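Local coordinates for CHAD domain protein (PDB 6RN5), which probably binds polyphosphate through the all-helical fold of its CHAD domain and also binds copper ions, at residues 201-204 against 205-209; 86-89 against 90-94; 210-213 against 214-218; 58-61 against 62-66. One frame throughout, in Å; residues are numbered along the deposited sequence.

Along the chain the contacts come in series, none nested in or crossing another: contact 4 on helix 56-75, contact 2 near the start of helix 82-120, then contacts 1 and 3, which adjoin on helix 201-213. Each is local to about two turns, so none closes a long loop; contact 3 alone runs from helix into loop. The tertiary ties lie between them. Helix 201-213 meets helix 82-120 through the salt bridge from R202 NE to E91 OE1 (2.8 Å), and again where L92 CD2 of contact 2 packs at 4.2 Å on V210 CG2 of contact 3. Contact 4 does not touch the others; its nearest atoms are about 4 Å from contact 2.

Contact 1 (201-204 against 205-209); sequences SRFH and AIADK
H204 and D208 sit one turn apart in the first turns of helix 201-213, where, with A207 and R43, they form the pocket that holds a carbonate ion, probably from the crystallisation liquor. The D208 carboxylate leans over one face of the imidazole: CG stands 3.7 Å above the ring plane, displaced toward its rim, and the two planes are 65° apart. OD2 comes within 3.0 Å of H204 NE2, but from above the ring, an angle too poor for a hydrogen bond. The ring lies there because H204 CG is anti to its backbone N (chi1 171°), alongside the carbonyl whose O accepts D208 N at 2.9 Å. Exchanging D208 for an alanine would probably uncover that ring face, leave the imidazole freer to turn and take a carboxylate out of the pocket. On another side of the helix F203 also has its ring anti to the backbone N, and its CE2 meets A207 CB at 4.0 Å; both residues pack on L39 of helix 21-42. I206 faces helix 82-120 instead, touching M88, E91 and V95, while its CG2 lies 3.2 Å from F203 O.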
loop_
_atom_site.group_PDB
_atom_site.type_symbol
_atom_site.label_atom_id
_atom_site.label_comp_id
_atom_site.label_asym_id
_atom_site.label_seq_id
_atom_site.Cartn_x
_atom_site.Cartn_y
_atom_site.Cartn_z
ATOM N N SER A 201 -3.958 45.948 11.687
ATOM C CA SER A 201 -3.042 46.765 12.409
ATOM C C SER A 201 -1.941 45.852 12.980
ATOM O O SER A 201 -0.800 46.246 13.078
ATOM C CB SER A 201 -3.802 47.573 13.461
ATOM O OG SER A 201 -4.092 46.717 14.521
ATOM N N ARG A 202 -2.257 44.594 13.229
ATOM C CA ARG A 202 -1.241 43.641 13.669
ATOM C C ARG A 202 -0.175 43.465 12.632
ATOM O O ARG A 202 1.001 43.510 12.928
ATOM C CB ARG A 202 -1.848 42.284 13.929
ATOM C CG ARG A 202 -0.940 41.416 14.780
ATOM C CD ARG A 202 -1.525 40.022 14.895
ATOM N NE ARG A 202 -0.579 39.093 15.471
ATOM C CZ ARG A 202 -0.812 37.802 15.719
ATOM N NH1 ARG A 202 -1.982 37.242 15.443
ATOM N NH2 ARG A 202 0.144 37.061 16.258
ATOM N N PHE A 203 -0.594 43.262 11.400
ATOM C CA PHE A 203 0.348 43.133 10.344
ATOM C C PHE A 203 1.184 44.376 10.134
ATOM O O PHE A 203 2.373 44.287 9.902
ATOM C CB PHE A 203 -0.346 42.826 9.041
ATOM C CG PHE A 203 0.602 42.624 7.904
ATOM C CD1 PHE A 203 1.148 41.379 7.656
ATOM C CD2 PHE A 203 0.945 43.654 7.090
ATOM C CE1 PHE A 203 2.043 41.184 6.609
ATOM C CE2 PHE A 203 1.822 43.462 6.028
ATOM C CZ PHE A 203 2.374 42.228 5.799
ATOM N N HIS A 204 0.545 45.527 10.125
ATOM C CA HIS A 204 1.255 46.786 9.947
ATOM C C HIS A 204 2.359 46.995 11.002
ATOM O O HIS A 204 3.437 47.469 10.684
ATOM C CB HIS A 204 0.231 47.922 9.990
ATOM C CG HIS A 204 0.824 49.285 10.027
ATOM N ND1 HIS A 204 1.340 49.907 8.900
ATOM C CD2 HIS A 204 0.969 50.166 11.054
ATOM C CE1 HIS A 204 1.775 51.111 9.236
ATOM N NE2 HIS A 204 1.536 51.299 10.530
ATOM N N ALA A 205 2.088 46.631 12.252
ATOM C CA ALA A 205 3.051 46.846 13.310
ATOM C C ALA A 205 4.289 45.980 13.046
ATOM O O ALA A 205 5.416 46.466 13.172
ATOM C CB ALA A 205 2.444 46.478 14.662
ATOM N N ILE A 206 4.075 44.701 12.690
ATOM C CA ILE A 206 5.208 43.830 12.486
ATOM C C ILE A 206 5.933 44.238 11.212
ATOM O O ILE A 206 7.148 44.279 11.215
ATOM C CB ILE A 206 4.880 42.325 12.522
ATOM C CG1 ILE A 206 6.140 41.497 12.281
ATOM C CG2 ILE A 206 3.849 41.949 11.467
ATOM C CD1 ILE A 206 7.240 41.697 13.308
ATOM N N ALA A 207 5.205 44.649 10.171
ATOM C CA ALA A 207 5.855 45.130 8.956
ATOM C C ALA A 207 6.708 46.376 9.198
ATOM O O ALA A 207 7.770 46.519 8.630
ATOM C CB ALA A 207 4.817 45.418 7.885
ATOM N N ASP A 208 6.211 47.276 10.046
ATOM C CA ASP A 208 6.943 48.477 10.465
ATOM C C ASP A 208 8.282 48.110 11.116
ATOM O O ASP A 208 9.300 48.736 10.863
ATOM C CB ASP A 208 6.106 49.310 11.469
ATOM C CG ASP A 208 5.242 50.402 10.801
ATOM O OD1 ASP A 208 5.391 50.631 9.570
ATOM O OD2 ASP A 208 4.403 51.031 11.533
ATOM N N LYS A 209 8.275 47.080 11.941
ATOM C CA LYS A 209 9.525 46.631 12.577
ATOM C C LYS A 209 10.475 46.045 11.589
ATOM O O LYS A 209 11.678 46.301 11.656
ATOM C CB LYS A 209 9.230 45.662 13.690
ATOM C CG LYS A 209 8.488 46.381 14.780
ATOM C CD LYS A 209 8.307 45.525 16.001
ATOM C CE LYS A 209 7.236 46.171 16.863
ATOM N NZ LYS A 209 7.075 45.470 18.161
#

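Contact 2 (86-89 against 90-94); sequences EGMR and PELAW
P90 presses its ring against the turn before it: CD comes within 3.0 Å of E86 O, and CG of the same ring lies 3.5 Å from that oxygen. In an unbroken helix E86 O would receive the backbone N-H of residue 90, but a proline nitrogen carries no hydrogen, and a carbon occupies the donor's place. On the same peptide, P90 CD also crowds R89 CB (3.3 Å). Helix 82-120 is therefore kinked here, a proline kink in which neither P90 N nor E91 N is bonded to the carbonyl four residues back; the regular bonds resume where M88 O takes L92 N at 2.9 Å, and R89 O then takes A93 N at 2.8 Å. Over the first of these bonds the side chain of L92 folds back, CG 3.3 Å from M88 O and CD1 4.1 Å from M88 CB. M88 itself starts with CG beside its backbone N and bends again at chi2 (-72°) and chi3 (-76°), which curls the thioether instead of extending it; it packs on L73 of helix 56-75 and on K209 of helix 201-213. R89 turns its guanidinium to helix 56-75, where NE is hydrogen-bonded to S70 O and the side chain touches L73 and H74.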
loop_
_atom_site.group_PDB
_atom_site.type_symbol
_atom_site.label_atom_id
_atom_site.label_comp_id
_atom_site.label_asym_id
_atom_site.label_seq_id
_atom_site.Cartn_x
_atom_site.Cartn_y
_atom_site.Cartn_z
ATOM N N GLU A 86 12.110 38.210 20.890
ATOM C CA GLU A 86 10.948 37.536 21.433
ATOM C C GLU A 86 9.667 38.195 20.947
ATOM O O GLU A 86 8.701 37.515 20.706
ATOM C CB GLU A 86 11.005 37.559 22.961
ATOM C CG GLU A 86 12.105 36.699 23.547
ATOM C CD GLU A 86 12.070 36.654 25.084
ATOM O OE1 GLU A 86 11.582 37.625 25.725
ATOM O OE2 GLU A 86 12.523 35.631 25.645
ATOM N N GLY A 87 9.669 39.519 20.837
ATOM C CA GLY A 87 8.563 40.254 20.217
ATOM C C GLY A 87 8.419 39.950 18.708
ATOM O O GLY A 87 7.308 39.719 18.235
ATOM N N MET A 88 9.530 39.902 17.974
ATOM C CA MET A 88 9.490 39.687 16.511
ATOM C C MET A 88 9.031 38.294 16.107
ATOM O O MET A 88 8.248 38.157 15.171
ATOM C CB MET A 88 10.863 39.910 15.889
ATOM C CG MET A 88 11.453 41.303 16.055
ATOM S SD MET A 88 10.571 42.466 15.019
ATOM C CE MET A 88 11.209 42.090 13.391
ATOM N N ARG A 89 9.508 37.257 16.803
ATOM C CA ARG A 89 9.408 35.868 16.262
ATOM C C ARG A 89 7.986 35.344 16.066
ATOM O O ARG A 89 7.655 34.888 14.977
ATOM C CB ARG A 89 10.214 34.842 17.111
ATOM C CG ARG A 89 11.742 34.839 16.899
ATOM C CD ARG A 89 12.394 33.556 17.445
ATOM N NE ARG A 89 12.313 32.472 16.448
ATOM C CZ ARG A 89 11.604 31.333 16.554
ATOM N NH1 ARG A 89 10.877 31.055 17.638
ATOM N NH2 ARG A 89 11.623 30.449 15.548
ATOM N N PRO A 90 7.152 35.373 17.118
ATOM C CA PRO A 90 5.753 34.927 16.932
ATOM C C PRO A 90 4.979 35.776 15.928
ATOM O O PRO A 90 4.116 35.262 15.234
ATOM C CB PRO A 90 5.141 35.097 18.328
ATOM C CG PRO A 90 5.966 36.167 18.979
ATOM C CD PRO A 90 7.364 35.931 18.473
ATOM N N GLU A 91 5.313 37.059 15.818
ATOM C CA GLU A 91 4.610 37.916 14.882
ATOM C C GLU A 91 4.988 37.527 13.489
ATOM O O GLU A 91 4.142 37.381 12.627
ATOM C CB GLU A 91 4.922 39.371 15.157
ATOM C CG GLU A 91 4.287 39.887 16.419
ATOM C CD GLU A 91 2.792 39.589 16.454
ATOM O OE1 GLU A 91 1.968 40.312 15.845
ATOM O OE2 GLU A 91 2.430 38.602 17.084
ATOM N N LEU A 92 6.279 37.320 13.271
ATOM C CA LEU A 92 6.752 36.790 12.010
ATOM C C LEU A 92 6.184 35.407 11.688
ATOM O O LEU A 92 5.874 35.119 10.536
ATOM C CB LEU A 92 8.270 36.713 12.025
ATOM C CG LEU A 92 8.982 38.067 11.964
ATOM C CD1 LEU A 92 10.446 37.928 12.344
ATOM C CD2 LEU A 92 8.809 38.686 10.571
ATOM N N ALA A 93 6.073 34.560 12.704
ATOM C CA ALA A 93 5.467 33.235 12.535
ATOM C C ALA A 93 3.982 33.370 12.149
ATOM O O ALA A 93 3.479 32.683 11.228
ATOM C CB ALA A 93 5.601 32.431 13.822
ATOM N N TRP A 94 3.282 34.250 12.859
ATOM C CA TRP A 94 1.913 34.550 12.489
ATOM C C TRP A 94 1.863 35.000 11.002
ATOM O O TRP A 94 1.028 34.564 10.245
ATOM C CB TRP A 94 1.299 35.569 13.444
ATOM C CG TRP A 94 -0.036 36.047 12.960
ATOM C CD1 TRP A 94 -1.212 35.354 12.984
ATOM C CD2 TRP A 94 -0.329 37.316 12.351
ATOM N NE1 TRP A 94 -2.209 36.099 12.395
ATOM C CE2 TRP A 94 -1.700 37.314 12.019
ATOM C CE3 TRP A 94 0.434 38.443 12.042
ATOM C CZ2 TRP A 94 -2.323 38.410 11.397
ATOM C CZ3 TRP A 94 -0.181 39.527 11.431
ATOM C CH2 TRP A 94 -1.537 39.508 11.117
#

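Contact 3 (210-213 against 214-218); sequences VAVL and ASEVP
L213 meets V217 and P218 where helix 201-213 gives way to the loop leading to helix 229-244, a helix C-terminal turn in which the chain swings back over the leucine it has just left. The tight side is apolar. L213 carries CG anti to its backbone N (chi1 -178°), which brings CD1 to 4.0 Å from V217 CG2, the two side chains meeting at a slant, and to 4.4 Å from P218 CD. The backbone closes over the same residue: L213 CA points its hydrogen at E216 O, 3.4 Å away and nearly straight. Next to it A214 N is shared between two carbonyls, lying 2.9 Å from the O of buried V210 and making a weak bond to A211 O at 3.2 Å. W84 of helix 82-120 touches both L213 and P218, and V217 reaches A25 and R29 of helix 21-42, so the returning loop is packed between helices.

The opposite character appears around V212 and E216, both solvent-exposed. Their side chains barely meet, with V212 CG1 4.5 Å from E216 OE1. What holds this side is main chain. V212 O is gripped twice at the same length but from different directions: E216 N lies in the carbonyl plane on an almost linear bond (176°), whereas S215 N, also 2.9 Å from V212 O, stands 48° out of that plane.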
loop_
_atom_site.group_PDB
_atom_site.type_symbol
_atom_site.label_atom_id
_atom_site.label_comp_id
_atom_site.label_asym_id
_atom_site.label_seq_id
_atom_site.Cartn_x
_atom_site.Cartn_y
_atom_site.Cartn_z
ATOM N N VAL A 210 9.948 45.304 10.616
ATOM C CA VAL A 210 10.805 44.829 9.535
ATOM C C VAL A 210 11.410 46.000 8.774
ATOM O O VAL A 210 12.608 45.990 8.426
ATOM C CB VAL A 210 10.053 43.869 8.602
ATOM C CG1 VAL A 210 10.895 43.495 7.403
ATOM C CG2 VAL A 210 9.665 42.618 9.393
ATOM N N ALA A 211 10.608 47.044 8.539
ATOM C CA ALA A 211 11.149 48.288 7.939
ATOM C C ALA A 211 12.334 48.863 8.741
ATOM O O ALA A 211 13.323 49.218 8.178
ATOM C CB ALA A 211 10.062 49.340 7.791
ATOM N N VAL A 212 12.214 48.944 10.062
ATOM C CA VAL A 212 13.296 49.406 10.890
ATOM C C VAL A 212 14.508 48.513 10.710
ATOM O O VAL A 212 15.599 48.983 10.555
ATOM C CB VAL A 212 12.876 49.449 12.369
ATOM C CG1 VAL A 212 14.087 49.714 13.268
ATOM C CG2 VAL A 212 11.832 50.549 12.563
ATOM N N LEU A 213 14.288 47.201 10.694
ATOM C CA LEU A 213 15.360 46.227 10.562
ATOM C C LEU A 213 16.086 46.333 9.247
ATOM O O LEU A 213 17.222 45.926 9.129
ATOM C CB LEU A 213 14.775 44.800 10.697
ATOM C CG LEU A 213 15.722 43.603 10.649
ATOM C CD1 LEU A 213 16.783 43.671 11.758
ATOM C CD2 LEU A 213 14.941 42.298 10.768
ATOM N N ALA A 214 15.429 46.801 8.203
ATOM C CA ALA A 214 16.171 47.005 6.950
ATOM C C ALA A 214 17.319 48.036 7.119
ATOM O O ALA A 214 18.252 48.009 6.366
ATOM C CB ALA A 214 15.233 47.412 5.812
ATOM N N SER A 215 17.237 48.917 8.110
ATOM C CA SER A 215 18.279 49.915 8.377
ATOM C C SER A 215 19.129 49.568 9.594
ATOM O O SER A 215 20.323 49.620 9.504
ATOM C CB SER A 215 17.625 51.270 8.631
ATOM O OG SER A 215 17.064 51.747 7.430
ATOM N N GLU A 216 18.503 49.232 10.725
ATOM C CA GLU A 216 19.216 48.989 11.973
ATOM C C GLU A 216 18.939 47.606 12.553
ATOM O O GLU A 216 17.776 47.208 12.692
ATOM C CB GLU A 216 18.753 49.969 13.037
ATOM C CG GLU A 216 18.873 51.447 12.695
ATOM C CD GLU A 216 17.836 52.239 13.470
ATOM O OE1 GLU A 216 17.695 51.977 14.689
ATOM O OE2 GLU A 216 17.126 53.074 12.857
ATOM N N VAL A 217 20.006 46.918 12.946
ATOM C CA VAL A 217 19.936 45.604 13.562
ATOM C C VAL A 217 20.347 45.746 15.028
ATOM O O VAL A 217 21.426 46.231 15.293
ATOM C CB VAL A 217 20.896 44.681 12.843
ATOM C CG1 VAL A 217 20.818 43.284 13.413
ATOM C CG2 VAL A 217 20.615 44.703 11.323
ATOM N N PRO A 218 19.516 45.302 15.978
ATOM C CA PRO A 218 19.891 45.422 17.410
ATOM C C PRO A 218 20.854 44.352 17.894
ATOM O O PRO A 218 20.490 43.464 18.674
ATOM C CB PRO A 218 18.533 45.324 18.125
ATOM C CG PRO A 218 17.719 44.457 17.213
ATOM C CD PRO A 218 18.128 44.817 15.819
#

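Contact 4 (58-61 against 62-66); sequences AARA and LRRSA. With SO4 (sulfate ion), chain I; SO4 (sulfate ion), chain G.
Helix 56-75 presents a row of arginines on one face, and in this CHAD domain they hold two sulfates, probably from the crystallisation liquor, in a way consistent with a polyphosphate-binding surface. R60 and R63 grip one of them (chain I) together. R63 NE gives O1 a short, straight bond (2.7 Å, 173°), and R63 NH2 reaches O3 at 2.9 Å, the sulfate sulfur lying in the guanidinium plane. R60 meets the same ion with its own edge, NE bonding to O3 at 3.0 Å, so that O3 is held by both arginines. Their side chains cross at about a right angle, with R60 CG over the face of the R63 guanidinium, 3.6 Å from NH2. R60 runs out extended, while R63 bends at chi3 (-66°) to turn its donors to the ion. A leucine in place of R63 would probably cost the sulfate the NE and NH2 donors that reach O1 and O3, leaving R60 to hold it from this pair and R60 CG without the flat group it lies against.

R64 serves the second sulfate (chain G), its NH2 bonding to O2 at 3.1 Å, while its CD sits over the centre of the R60 guanidinium, 3.8 Å above the plane. On another side, S65 OG folds back to A61 O at 2.9 Å, an oxygen that also accepts S65 N.

Between them the ions are bound further by R67 and R68 of this helix and R288 and Y289 of helix 274-295. Away from the ions, A58, L62 and S65 pack on helix 21-42 through L41, F35 and Q31, and L62 and R63 touch L99 of helix 82-120.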
loop_
_atom_site.group_PDB
_atom_site.type_symbol
_atom_site.label_atom_id
_atom_site.label_comp_id
_atom_site.label_asym_id
_atom_site.label_seq_id
_atom_site.Cartn_x
_atom_site.Cartn_y
_atom_site.Cartn_z
ATOM N N ALA A 58 4.539 37.718 -4.917
ATOM C CA ALA A 58 4.880 38.561 -3.795
ATOM C C ALA A 58 4.594 37.860 -2.469
ATOM O O ALA A 58 5.391 37.961 -1.534
ATOM C CB ALA A 58 4.113 39.866 -3.872
ATOM N N ALA A 59 3.485 37.135 -2.366
ATOM C CA ALA A 59 3.176 36.484 -1.087
ATOM C C ALA A 59 4.205 35.376 -0.754
ATOM O O ALA A 59 4.577 35.164 0.417
ATOM C CB ALA A 59 1.753 35.932 -1.053
ATOM N N ARG A 60 4.672 34.679 -1.783
ATOM C CA ARG A 60 5.666 33.689 -1.554
ATOM C C ARG A 60 6.989 34.312 -1.092
ATOM O O ARG A 60 7.624 33.818 -0.163
ATOM C CB ARG A 60 5.898 32.885 -2.795
ATOM C CG ARG A 60 6.854 31.768 -2.515
ATOM C CD ARG A 60 6.693 30.634 -3.504
ATOM N NE ARG A 60 7.642 29.618 -3.100
ATOM C CZ ARG A 60 8.837 29.458 -3.630
ATOM N NH1 ARG A 60 9.233 30.197 -4.648
ATOM N NH2 ARG A 60 9.630 28.545 -3.131
ATOM N N ALA A 61 7.376 35.403 -1.732
ATOM C CA ALA A 61 8.565 36.171 -1.326
ATOM C C ALA A 61 8.460 36.700 0.119
ATOM O O ALA A 61 9.459 36.733 0.850
ATOM C CB ALA A 61 8.813 37.326 -2.303
ATOM N N LEU A 62 7.270 37.130 0.514
ATOM C CA LEU A 62 7.035 37.539 1.897
ATOM C C LEU A 62 7.223 36.362 2.847
ATOM O O LEU A 62 7.801 36.530 3.922
ATOM C CB LEU A 62 5.632 38.103 2.078
ATOM C CG LEU A 62 5.374 39.498 1.593
ATOM C CD1 LEU A 62 3.870 39.692 1.606
ATOM C CD2 LEU A 62 6.061 40.573 2.452
ATOM N N ARG A 63 6.728 35.179 2.473
ATOM C CA ARG A 63 6.940 33.979 3.304
ATOM C C ARG A 63 8.401 33.588 3.460
ATOM O O ARG A 63 8.864 33.254 4.564
ATOM C CB ARG A 63 6.233 32.732 2.743
ATOM C CG ARG A 63 4.734 32.799 2.705
ATOM C CD ARG A 63 4.135 31.409 2.577
ATOM N NE ARG A 63 4.377 30.678 1.333
ATOM C CZ ARG A 63 3.750 30.907 0.170
ATOM N NH1 ARG A 63 2.879 31.899 0.021
ATOM N NH2 ARG A 63 4.027 30.154 -0.878
ATOM N N ARG A 64 9.099 33.576 2.330
ATOM C CA ARG A 64 10.469 33.124 2.273
ATOM C C ARG A 64 11.349 34.014 3.098
ATOM O O ARG A 64 12.286 33.503 3.717
ATOM C CB ARG A 64 10.971 33.050 0.839
ATOM C CG ARG A 64 10.273 31.954 0.048
ATOM C CD ARG A 64 10.820 31.781 -1.339
ATOM N NE ARG A 64 12.096 31.084 -1.281
ATOM C CZ ARG A 64 13.256 31.544 -1.754
ATOM N NH1 ARG A 64 13.361 32.707 -2.382
ATOM N NH2 ARG A 64 14.329 30.807 -1.637
ATOM N N SER A 65 11.063 35.325 3.127
ATOM C CA SER A 65 11.895 36.247 3.866
ATOM C C SER A 65 11.512 36.283 5.345
ATOM O O SER A 65 12.374 36.313 6.193
ATOM C CB SER A 65 11.860 37.644 3.240
ATOM O OG SER A 65 10.531 38.157 3.183
ATOM N N ALA A 66 10.219 36.295 5.641
ATOM C CA ALA A 66 9.749 36.223 7.014
ATOM C C ALA A 66 10.327 35.028 7.732
ATOM O O ALA A 66 10.784 35.141 8.858
ATOM C CB ALA A 66 8.242 36.166 7.066
HETATM S S SO4 I . 6.811 27.899 0.144
HETATM O O1 SO4 I . 6.310 28.775 1.214
HETATM O O2 SO4 I . 8.230 28.284 -0.176
HETATM O O3 SO4 I . 6.053 28.101 -1.090
HETATM O O4 SO4 I . 6.788 26.515 0.575
HETATM S S SO4 G . 13.305 27.928 0.969
HETATM O O1 SO4 G . 12.655 29.183 1.289
HETATM O O2 SO4 G . 14.526 28.262 0.198
HETATM O O3 SO4 G . 12.438 27.068 0.157
HETATM O O4 SO4 G . 13.564 27.216 2.245
#